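Local atomic coordinates of xylan esterase 1 (Thermoanaerobacterium sp. 'JW/SL YS485', PDB entry 3FCY), a protein that probably hydrolyses acetyl esters of xylan and related acetylated substrates as a family 7 carbohydrate esterase with an alpha/beta hydrolase fold. Residues 287-298 and 315-326; 38-46 and 235-243. All coordinates share one frame; numbering follows the deposited sequence.

Overall arrangement
Along the chain the segments run 38-46, 235-243, 287-298, 315-326, so interaction 2 closes before interaction 1 opens; their centres lie about 17 Å apart. Interaction 1 is the parallel pairing of strands 289-295 and 317-322 at one edge of the central sheet, strand 317-322 being outermost within the chain, and it carries Asp298 of the predicted catalytic triad. Interaction 2 ties the loop after helix 34-37 to the start of helix 237-242. Helix 303-310 packs against both. They also touch directly, Arg38 lying against Ile319 and Val321. Across the assembly the two regions meet again: Trp241 of one subunit bonds Asp324 of another, so both contribute to subunit contacts.

Interaction 1 of 2, residues 287-298 and 315-326; sequences KGDVLMCVGLMD and SKKDIKVYPDYG
The Tyr322 ring meets Cys293 obliquely, CE2 lying 4.0 Å from Cys293 CB, while Val294 O sits at the ring edge, near its plane. With CG beside its own backbone N (chi1 -66°), the ring leans back along its strand toward Cys293. Underneath runs a regular parallel ladder: Met292 N donates to Asp318 O, and Lys320 N returns a 2.8 Å bond to Met292 O. On the other face Val294 CG1 touches Ile319 CD1 at 3.8 Å, and beyond the strand end Leu296 CG packs on Val321 CG1 at 3.7 Å. There Tyr322 O takes Leu296 N and Tyr325 N from opposite faces of its plane, and Met297 N reaches Tyr325 O. A side chain at Gly295 would run into that same Tyr325 O. At the start of the pair Ser315 OG donates to Gly288 O over 2.6 Å, and a water links Val290 O with Lys316 NZ and Asp318 OD2. Asp298, of the predicted charge relay, follows strand 289-295; its OD2 bonds His327 ND1 while Cys301 N donates to its OD1. Strand 226-230 flanks 289-295; helix 303-310, within the beta-alpha-beta crossover, covers Met292, Val294 and Ile319, and Phe333 of helix 333-342 covers Cys293 and Tyr322.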
loop_
_atom_site.group_PDB
_atom_site.type_symbol
_atom_site.label_atom_id
_atom_site.label_comp_id
_atom_site.label_asym_id
_atom_site.label_seq_id
_atom_site.Cartn_x
_atom_site.Cartn_y
_atom_site.Cartn_z
ATOM N N LYS A 287 10.770 30.892 28.977
ATOM C CA LYS A 287 11.936 31.565 29.539
ATOM C C LYS A 287 13.114 30.602 29.654
ATOM O O LYS A 287 14.271 31.012 29.578
ATOM C CB LYS A 287 11.612 32.119 30.931
ATOM C CG LYS A 287 10.303 32.895 31.013
ATOM C CD LYS A 287 10.323 34.157 30.169
ATOM C CE LYS A 287 11.238 35.213 30.768
ATOM N NZ LYS A 287 11.221 36.483 29.980
ATOM N N GLY A 288 12.814 29.321 29.842
ATOM C CA GLY A 288 13.873 28.336 29.976
ATOM C C GLY A 288 14.630 28.116 28.683
ATOM O O GLY A 288 14.217 28.601 27.630
ATOM N N ASP A 289 15.748 27.399 28.763
ATOM C CA ASP A 289 16.544 27.103 27.575
ATOM C C ASP A 289 15.836 25.993 26.809
ATOM O O ASP A 289 15.274 25.074 27.411
ATOM C CB ASP A 289 17.953 26.646 27.960
ATOM C CG ASP A 289 18.683 27.662 28.825
ATOM O OD1 ASP A 289 18.474 28.880 28.628
ATOM O OD2 ASP A 289 19.475 27.240 29.693
ATOM N N VAL A 290 15.875 26.070 25.484
ATOM C CA VAL A 290 15.207 25.080 24.651
ATOM C C VAL A 290 16.129 24.328 23.695
ATOM O O VAL A 290 17.031 24.908 23.095
ATOM C CB VAL A 290 14.095 25.749 23.812
ATOM C CG1 VAL A 290 13.338 24.694 23.004
ATOM C CG2 VAL A 290 13.143 26.516 24.730
ATOM N N LEU A 291 15.903 23.025 23.581
ATOM C CA LEU A 291 16.650 22.177 22.657
ATOM C C LEU A 291 15.587 21.391 21.906
ATOM O O LEU A 291 14.787 20.672 22.514
ATOM C CB LEU A 291 17.576 21.200 23.391
ATOM C CG LEU A 291 18.258 20.173 22.470
ATOM C CD1 LEU A 291 19.178 20.896 21.480
ATOM C CD2 LEU A 291 19.057 19.170 23.296
ATOM N N MET A 292 15.569 21.531 20.586
ATOM C CA MET A 292 14.586 20.829 19.773
ATOM C C MET A 292 15.264 20.008 18.685
ATOM O O MET A 292 16.458 20.168 18.428
ATOM C CB MET A 292 13.627 21.838 19.127
ATOM C CG MET A 292 12.736 22.593 20.109
ATOM S SD MET A 292 11.683 23.840 19.299
ATOM C CE MET A 292 10.843 22.832 18.106
ATOM N N CYS A 293 14.503 19.114 18.060
ATOM C CA CYS A 293 15.030 18.315 16.966
ATOM C C CYS A 293 13.929 18.203 15.923
ATOM O O CYS A 293 12.743 18.242 16.254
ATOM C CB CYS A 293 15.487 16.927 17.441
ATOM S SG CYS A 293 14.208 15.822 18.046
ATOM N N VAL A 294 14.324 18.095 14.659
ATOM C CA VAL A 294 13.360 18.009 13.575
ATOM C C VAL A 294 13.854 17.083 12.467
ATOM O O VAL A 294 15.014 17.144 12.058
ATOM C CB VAL A 294 13.079 19.421 12.991
ATOM C CG1 VAL A 294 14.383 20.061 12.534
ATOM C CG2 VAL A 294 12.087 19.337 11.836
ATOM N N GLY A 295 12.965 16.212 12.001
ATOM C CA GLY A 295 13.313 15.295 10.932
ATOM C C GLY A 295 12.790 15.892 9.642
ATOM O O GLY A 295 11.600 16.190 9.544
ATOM N N LEU A 296 13.657 16.069 8.651
ATOM C CA LEU A 296 13.232 16.672 7.394
ATOM C C LEU A 296 12.358 15.774 6.517
ATOM O O LEU A 296 11.836 16.215 5.495
ATOM C CB LEU A 296 14.451 17.166 6.607
ATOM C CG LEU A 296 15.297 18.251 7.288
ATOM C CD1 LEU A 296 16.290 18.814 6.277
ATOM C CD2 LEU A 296 14.412 19.368 7.828
ATOM N N MET A 297 12.191 14.520 6.920
ATOM C CA MET A 297 11.351 13.587 6.178
ATOM C C MET A 297 10.029 13.390 6.923
ATOM O O MET A 297 9.196 12.575 6.527
ATOM C CB MET A 297 12.053 12.231 6.032
ATOM C CG MET A 297 13.345 12.263 5.219
ATOM S SD MET A 297 13.106 12.942 3.565
ATOM C CE MET A 297 12.407 11.507 2.718
ATOM N N ASP A 298 9.844 14.143 8.005
ATOM C CA ASP A 298 8.639 14.039 8.827
ATOM C C ASP A 298 7.412 14.668 8.176
ATOM O O ASP A 298 7.324 15.891 8.061
ATOM C CB ASP A 298 8.870 14.706 10.188
ATOM C CG ASP A 298 7.773 14.386 11.192
ATOM O OD1 ASP A 298 6.612 14.174 10.772
ATOM O OD2 ASP A 298 8.067 14.360 12.407
ATOM N N SER A 315 13.917 32.754 24.172
ATOM C CA SER A 315 14.943 32.381 25.140
ATOM C C SER A 315 16.089 31.664 24.434
ATOM O O SER A 315 16.074 31.514 23.215
ATOM C CB SER A 315 14.347 31.484 26.229
ATOM O OG SER A 315 13.775 30.312 25.678
ATOM N N LYS A 316 17.085 31.231 25.198
ATOM C CA LYS A 316 18.232 30.534 24.623
ATOM C C LYS A 316 17.699 29.256 23.982
ATOM O O LYS A 316 16.975 28.491 24.621
ATOM C CB LYS A 316 19.254 30.222 25.723
ATOM C CG LYS A 316 20.580 29.648 25.235
ATOM C CD LYS A 316 20.554 28.133 25.181
ATOM C CE LYS A 316 21.944 27.573 24.893
ATOM N NZ LYS A 316 21.993 26.088 25.053
ATOM N N LYS A 317 18.055 29.025 22.721
ATOM C CA LYS A 317 17.556 27.854 22.005
ATOM C C LYS A 317 18.505 27.303 20.947
ATOM O O LYS A 317 19.415 27.990 20.474
ATOM C CB LYS A 317 16.234 28.211 21.328
ATOM C CG LYS A 317 16.418 29.237 20.213
ATOM C CD LYS A 317 15.101 29.760 19.667
ATOM C CE LYS A 317 15.343 30.712 18.506
ATOM N NZ LYS A 317 14.077 31.277 17.965
ATOM N N ASP A 318 18.257 26.051 20.569
ATOM C CA ASP A 318 19.031 25.354 19.551
ATOM C C ASP A 318 18.152 24.248 18.968
ATOM O O ASP A 318 17.297 23.690 19.666
ATOM C CB ASP A 318 20.302 24.746 20.159
ATOM C CG ASP A 318 21.336 25.802 20.539
ATOM O OD1 ASP A 318 21.887 26.451 19.620
ATOM O OD2 ASP A 318 21.596 25.988 21.752
ATOM N N ILE A 319 18.351 23.942 17.690
ATOM C CA ILE A 319 17.574 22.899 17.039
ATOM C C ILE A 319 18.486 21.968 16.235
ATOM O O ILE A 319 19.359 22.417 15.483
ATOM C CB ILE A 319 16.468 23.517 16.130
ATOM C CG1 ILE A 319 15.479 22.432 15.692
ATOM C CG2 ILE A 319 17.089 24.188 14.913
ATOM C CD1 ILE A 319 14.249 22.972 15.005
ATOM N N LYS A 320 18.297 20.666 16.429
ATOM C CA LYS A 320 19.085 19.658 15.737
ATOM C C LYS A 320 18.286 19.140 14.546
ATOM O O LYS A 320 17.150 18.680 14.702
ATOM C CB LYS A 320 19.423 18.511 16.693
ATOM C CG LYS A 320 20.158 18.968 17.948
ATOM C CD LYS A 320 21.444 19.705 17.586
ATOM C CE LYS A 320 22.009 20.451 18.783
ATOM N NZ LYS A 320 23.231 21.233 18.430
ATOM N N VAL A 321 18.888 19.222 13.362
ATOM C CA VAL A 321 18.246 18.795 12.122
ATOM C C VAL A 321 18.719 17.423 11.661
ATOM O O VAL A 321 19.923 17.172 11.566
ATOM C CB VAL A 321 18.521 19.817 10.991
ATOM C CG1 VAL A 321 17.810 19.393 9.711
ATOM C CG2 VAL A 321 18.068 21.203 11.429
ATOM N N TYR A 322 17.763 16.542 11.379
ATOM C CA TYR A 322 18.048 15.184 10.920
ATOM C C TYR A 322 17.396 14.997 9.547
ATOM O O TYR A 322 16.231 14.601 9.439
ATOM C CB TYR A 322 17.494 14.175 11.931
ATOM C CG TYR A 322 18.203 14.239 13.262
ATOM C CD1 TYR A 322 19.240 13.355 13.563
ATOM C CD2 TYR A 322 17.880 15.220 14.201
ATOM C CE1 TYR A 322 19.942 13.446 14.763
ATOM C CE2 TYR A 322 18.575 15.323 15.400
ATOM C CZ TYR A 322 19.607 14.430 15.673
ATOM O OH TYR A 322 20.301 14.525 16.855
ATOM N N PRO A 323 18.149 15.296 8.477
ATOM C CA PRO A 323 17.688 15.188 7.089
ATOM C C PRO A 323 16.989 13.892 6.691
ATOM O O PRO A 323 15.986 13.921 5.985
ATOM C CB PRO A 323 18.968 15.418 6.287
ATOM C CG PRO A 323 19.729 16.382 7.156
ATOM C CD PRO A 323 19.550 15.752 8.523
ATOM N N ASP A 324 17.504 12.761 7.157
ATOM C CA ASP A 324 16.940 11.469 6.773
ATOM C C ASP A 324 15.954 10.846 7.744
ATOM O O ASP A 324 15.587 9.679 7.590
ATOM C CB ASP A 324 18.085 10.494 6.508
ATOM C CG ASP A 324 19.203 11.134 5.717
ATOM O OD1 ASP A 324 18.970 11.506 4.547
ATOM O OD2 ASP A 324 20.308 11.285 6.273
ATOM N N TYR A 325 15.517 11.607 8.739
ATOM C CA TYR A 325 14.569 11.072 9.704
ATOM C C TYR A 325 13.179 11.663 9.553
ATOM O O TYR A 325 13.020 12.801 9.105
ATOM C CB TYR A 325 15.063 11.300 11.139
ATOM C CG TYR A 325 16.170 10.361 11.565
ATOM C CD1 TYR A 325 17.481 10.545 11.123
ATOM C CD2 TYR A 325 15.900 9.277 12.402
ATOM C CE1 TYR A 325 18.499 9.668 11.508
ATOM C CE2 TYR A 325 16.905 8.399 12.790
ATOM C CZ TYR A 325 18.199 8.598 12.343
ATOM O OH TYR A 325 19.189 7.732 12.739
ATOM N N GLY A 326 12.180 10.864 9.920
ATOM C CA GLY A 326 10.797 11.302 9.865
ATOM C C GLY A 326 10.281 11.501 11.284
ATOM O O GLY A 326 11.016 11.982 12.149
HETATM O O HOH W 1 16.661 30.673 28.463
HETATM O O HOH W 2 21.747 25.904 27.779
HETATM O O HOH W 3 19.751 25.272 23.850
#

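Interaction 2 of 2, residues 38-46 and 235-243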
loop_
_atom_site.group_PDB
_atom_site.type_symbol
_atom_site.label_atom_id
_atom_site.label_comp_id
_atom_site.label_asym_id
_atom_site.label_seq_id
_atom_site.Cartn_x
_atom_site.Cartn_y
_atom_site.Cartn_z
ATOM N N ARG A 38 14.431 28.045 8.238
ATOM C CA ARG A 38 15.127 28.885 9.209
ATOM C C ARG A 38 14.444 30.238 9.417
ATOM O O ARG A 38 14.508 30.809 10.503
ATOM C CB ARG A 38 16.565 29.134 8.744
ATOM C CG ARG A 38 17.389 27.886 8.456
ATOM C CD ARG A 38 17.915 27.253 9.726
ATOM N NE ARG A 38 18.901 26.208 9.448
ATOM C CZ ARG A 38 19.440 25.430 10.382
ATOM N NH1 ARG A 38 19.091 25.580 11.652
ATOM N NH2 ARG A 38 20.323 24.499 10.045
ATOM N N GLU A 39 13.791 30.746 8.375
ATOM C CA GLU A 39 13.128 32.048 8.442
ATOM C C GLU A 39 11.608 31.997 8.620
ATOM O O GLU A 39 10.982 33.006 8.936
ATOM C CB GLU A 39 13.449 32.837 7.174
ATOM C CG GLU A 39 14.911 32.791 6.774
ATOM C CD GLU A 39 15.650 34.063 7.115
ATOM O OE1 GLU A 39 15.775 34.392 8.317
ATOM O OE2 GLU A 39 16.104 34.740 6.167
ATOM N N TYR A 40 11.015 30.827 8.412
ATOM C CA TYR A 40 9.568 30.673 8.532
ATOM C C TYR A 40 9.067 30.861 9.968
ATOM O O TYR A 40 9.549 30.206 10.895
ATOM C CB TYR A 40 9.165 29.296 8.009
ATOM C CG TYR A 40 7.690 29.005 8.115
ATOM C CD1 TYR A 40 6.757 29.730 7.371
ATOM C CD2 TYR A 40 7.224 27.999 8.958
ATOM C CE1 TYR A 40 5.394 29.454 7.465
ATOM C CE2 TYR A 40 5.868 27.717 9.060
ATOM C CZ TYR A 40 4.961 28.444 8.313
ATOM O OH TYR A 40 3.625 28.154 8.414
ATOM N N THR A 41 8.088 31.746 10.143
ATOM C CA THR A 41 7.542 32.027 11.468
ATOM C C THR A 41 6.098 31.577 11.699
ATOM O O THR A 41 5.496 31.921 12.716
ATOM C CB THR A 41 7.632 33.530 11.789
ATOM O OG1 THR A 41 6.973 34.275 10.759
ATOM C CG2 THR A 41 9.096 33.972 11.873
ATOM N N GLY A 42 5.531 30.822 10.767
ATOM C CA GLY A 42 4.172 30.347 10.965
ATOM C C GLY A 42 3.115 30.910 10.039
ATOM O O GLY A 42 3.316 31.943 9.393
ATOM N N THR A 43 1.976 30.225 9.987
ATOM C CA THR A 43 0.866 30.633 9.133
ATOM C C THR A 43 -0.456 30.703 9.890
ATOM O O THR A 43 -1.284 31.571 9.618
ATOM C CB THR A 43 0.687 29.656 7.944
ATOM O OG1 THR A 43 1.916 29.560 7.212
ATOM C CG2 THR A 43 -0.417 30.144 7.008
ATOM N N ASN A 44 -0.661 29.791 10.835
ATOM C CA ASN A 44 -1.909 29.777 11.591
ATOM C C ASN A 44 -2.096 31.090 12.345
ATOM O O ASN A 44 -1.172 31.579 12.991
ATOM C CB ASN A 44 -1.933 28.616 12.586
ATOM C CG ASN A 44 -3.342 28.224 12.977
ATOM O OD1 ASN A 44 -4.013 27.489 12.250
ATOM N ND2 ASN A 44 -3.809 28.730 14.113
ATOM N N PRO A 45 -3.301 31.677 12.272
ATOM C CA PRO A 45 -3.569 32.940 12.964
ATOM C C PRO A 45 -3.458 32.823 14.482
ATOM O O PRO A 45 -3.395 31.722 15.034
ATOM C CB PRO A 45 -4.991 33.284 12.525
ATOM C CG PRO A 45 -5.104 32.630 11.177
ATOM C CD PRO A 45 -4.439 31.299 11.417
ATOM N N CYS A 46 -3.427 33.974 15.145
ATOM C CA CYS A 46 -3.352 34.041 16.598
ATOM C C CYS A 46 -4.470 34.974 17.045
ATOM O O CYS A 46 -4.503 36.140 16.657
ATOM C CB CYS A 46 -2.001 34.601 17.044
ATOM S SG CYS A 46 -1.784 34.644 18.839
ATOM N N SER A 235 1.246 22.448 16.392
ATOM C CA SER A 235 1.814 23.726 16.002
ATOM C C SER A 235 1.501 24.144 14.572
ATOM O O SER A 235 1.610 23.340 13.646
ATOM C CB SER A 235 3.335 23.683 16.181
ATOM O OG SER A 235 3.959 24.837 15.640
ATOM N N ASP A 236 1.093 25.400 14.401
ATOM C CA ASP A 236 0.851 25.940 13.067
ATOM C C ASP A 236 -0.145 25.102 12.255
ATOM O O ASP A 236 0.140 24.702 11.129
ATOM C CB ASP A 236 2.208 26.004 12.360
ATOM C CG ASP A 236 2.266 27.042 11.265
ATOM O OD1 ASP A 236 1.357 27.890 11.161
ATOM O OD2 ASP A 236 3.254 27.007 10.507
ATOM N N TYR A 237 -1.318 24.857 12.831
ATOM C CA TYR A 237 -2.359 24.053 12.186
ATOM C C TYR A 237 -2.621 24.378 10.716
ATOM O O TYR A 237 -2.573 23.490 9.870
ATOM C CB TYR A 237 -3.661 24.165 12.987
ATOM C CG TYR A 237 -3.518 23.690 14.419
ATOM C CD1 TYR A 237 -3.275 22.345 14.713
ATOM C CD2 TYR A 237 -3.600 24.589 15.481
ATOM C CE1 TYR A 237 -3.114 21.913 16.031
ATOM C CE2 TYR A 237 -3.443 24.169 16.798
ATOM C CZ TYR A 237 -3.200 22.834 17.066
ATOM O OH TYR A 237 -3.040 22.438 18.371
ATOM N N LYS A 238 -2.890 25.646 10.414
ATOM C CA LYS A 238 -3.167 26.076 9.041
ATOM C C LYS A 238 -2.091 25.635 8.045
ATOM O O LYS A 238 -2.398 25.248 6.911
ATOM C CB LYS A 238 -3.319 27.601 9.000
ATOM C CG LYS A 238 -3.600 28.207 7.613
ATOM C CD LYS A 238 -5.028 27.961 7.150
ATOM C CE LYS A 238 -5.442 28.926 6.032
ATOM N NZ LYS A 238 -4.598 28.838 4.802
ATOM N N ARG A 239 -0.830 25.695 8.465
ATOM C CA ARG A 239 0.277 25.295 7.603
ATOM C C ARG A 239 0.144 23.825 7.210
ATOM O O ARG A 239 0.318 23.465 6.046
ATOM C CB ARG A 239 1.615 25.518 8.315
ATOM C CG ARG A 239 2.828 25.027 7.543
ATOM C CD ARG A 239 2.982 25.729 6.200
ATOM N NE ARG A 239 4.204 25.303 5.525
ATOM C CZ ARG A 239 4.532 25.631 4.279
ATOM N NH1 ARG A 239 3.727 26.401 3.556
ATOM N NH2 ARG A 239 5.665 25.184 3.751
ATOM N N VAL A 240 -0.156 22.981 8.190
ATOM C CA VAL A 240 -0.324 21.551 7.938
ATOM C C VAL A 240 -1.392 21.341 6.862
ATOM O O VAL A 240 -1.213 20.554 5.932
ATOM C CB VAL A 240 -0.771 20.806 9.219
ATOM C CG1 VAL A 240 -0.977 19.323 8.917
ATOM C CG2 VAL A 240 0.263 20.988 10.320
ATOM N N TRP A 241 -2.504 22.056 6.998
ATOM C CA TRP A 241 -3.601 21.942 6.052
ATOM C C TRP A 241 -3.185 22.437 4.666
ATOM O O TRP A 241 -3.536 21.821 3.654
ATOM C CB TRP A 241 -4.817 22.728 6.559
ATOM C CG TRP A 241 -5.974 22.709 5.607
ATOM C CD1 TRP A 241 -6.884 21.703 5.428
ATOM C CD2 TRP A 241 -6.293 23.714 4.640
ATOM N NE1 TRP A 241 -7.747 22.018 4.402
ATOM C CE2 TRP A 241 -7.405 23.248 3.900
ATOM C CE3 TRP A 241 -5.742 24.963 4.321
ATOM C CZ2 TRP A 241 -7.978 23.988 2.860
ATOM C CZ3 TRP A 241 -6.315 25.702 3.281
ATOM C CH2 TRP A 241 -7.421 25.208 2.565
ATOM N N ASP A 242 -2.429 23.537 4.620
ATOM C CA ASP A 242 -1.963 24.099 3.349
ATOM C C ASP A 242 -1.097 23.114 2.557
ATOM O O ASP A 242 -1.139 23.086 1.327
ATOM C CB ASP A 242 -1.146 25.381 3.574
ATOM C CG ASP A 242 -1.985 26.542 4.085
ATOM O OD1 ASP A 242 -3.220 26.541 3.882
ATOM O OD2 ASP A 242 -1.398 27.473 4.677
ATOM N N LEU A 243 -0.308 22.316 3.269
ATOM C CA LEU A 243 0.572 21.339 2.631
ATOM C C LEU A 243 -0.153 20.042 2.277
ATOM O O LEU A 243 0.484 19.063 1.894
ATOM C CB LEU A 243 1.750 21.015 3.558
ATOM C CG LEU A 243 2.676 22.170 3.949
ATOM C CD1 LEU A 243 3.630 21.716 5.043
ATOM C CD2 LEU A 243 3.446 22.642 2.725
#
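Asp236 reaches out from the start of helix 237-242 and is held by three donors of the 38-46 loop. Its OD1 takes Thr43 N at 2.7 Å, on the syn side and somewhat out of the carboxylate plane, and Asn44 N at 2.8 Å, nearly in line with the C-O bond. OD2 accepts from Tyr40 OH at the edge of the ring; as modelled this bond is very short, so its exact length is doubtful. The ring and carboxylate planes stand 35° apart. Thr43 OG1 in turn donates to Tyr40 OH, and Gly42 N lies over one face of the ring, so the loop folds round its own tyrosine. Although Asp236 occupies the N-cap position, its carboxylate, with CG anti to N (chi1 -155°), caps nothing and serves the loop instead. Asn44 OD1 supplies an acceptor to the first helical turn, taking Lys238 N at 2.8 Å. Arg239 lays its aliphatic chain against Tyr40 OH, its CB 3.3 Å away, and sends its charged end to Ser304 and Asp31. With Asp236 replaced by an alanine, Thr43 N and Asn44 N would probably lose the oxygen they share and the Tyr40 hydroxyl its carboxylate partner, leaving the loop less firmly fixed to the helix.

The other side is looser and partly exposed: Thr43 CG2 merely rests 3.8 Å from Lys238 CG and 3.7 Å from Asp242 OD2, beside the Lys238-Asp242 salt bridge one turn apart on the helix. Around this joint, Ala308 of helix 303-310 backs Tyr40 and Asp236, Asn44 ND2 bonds the backbone of Phe271 in helix 267-274, and Lys280 of helix 279-282 touches Asp236.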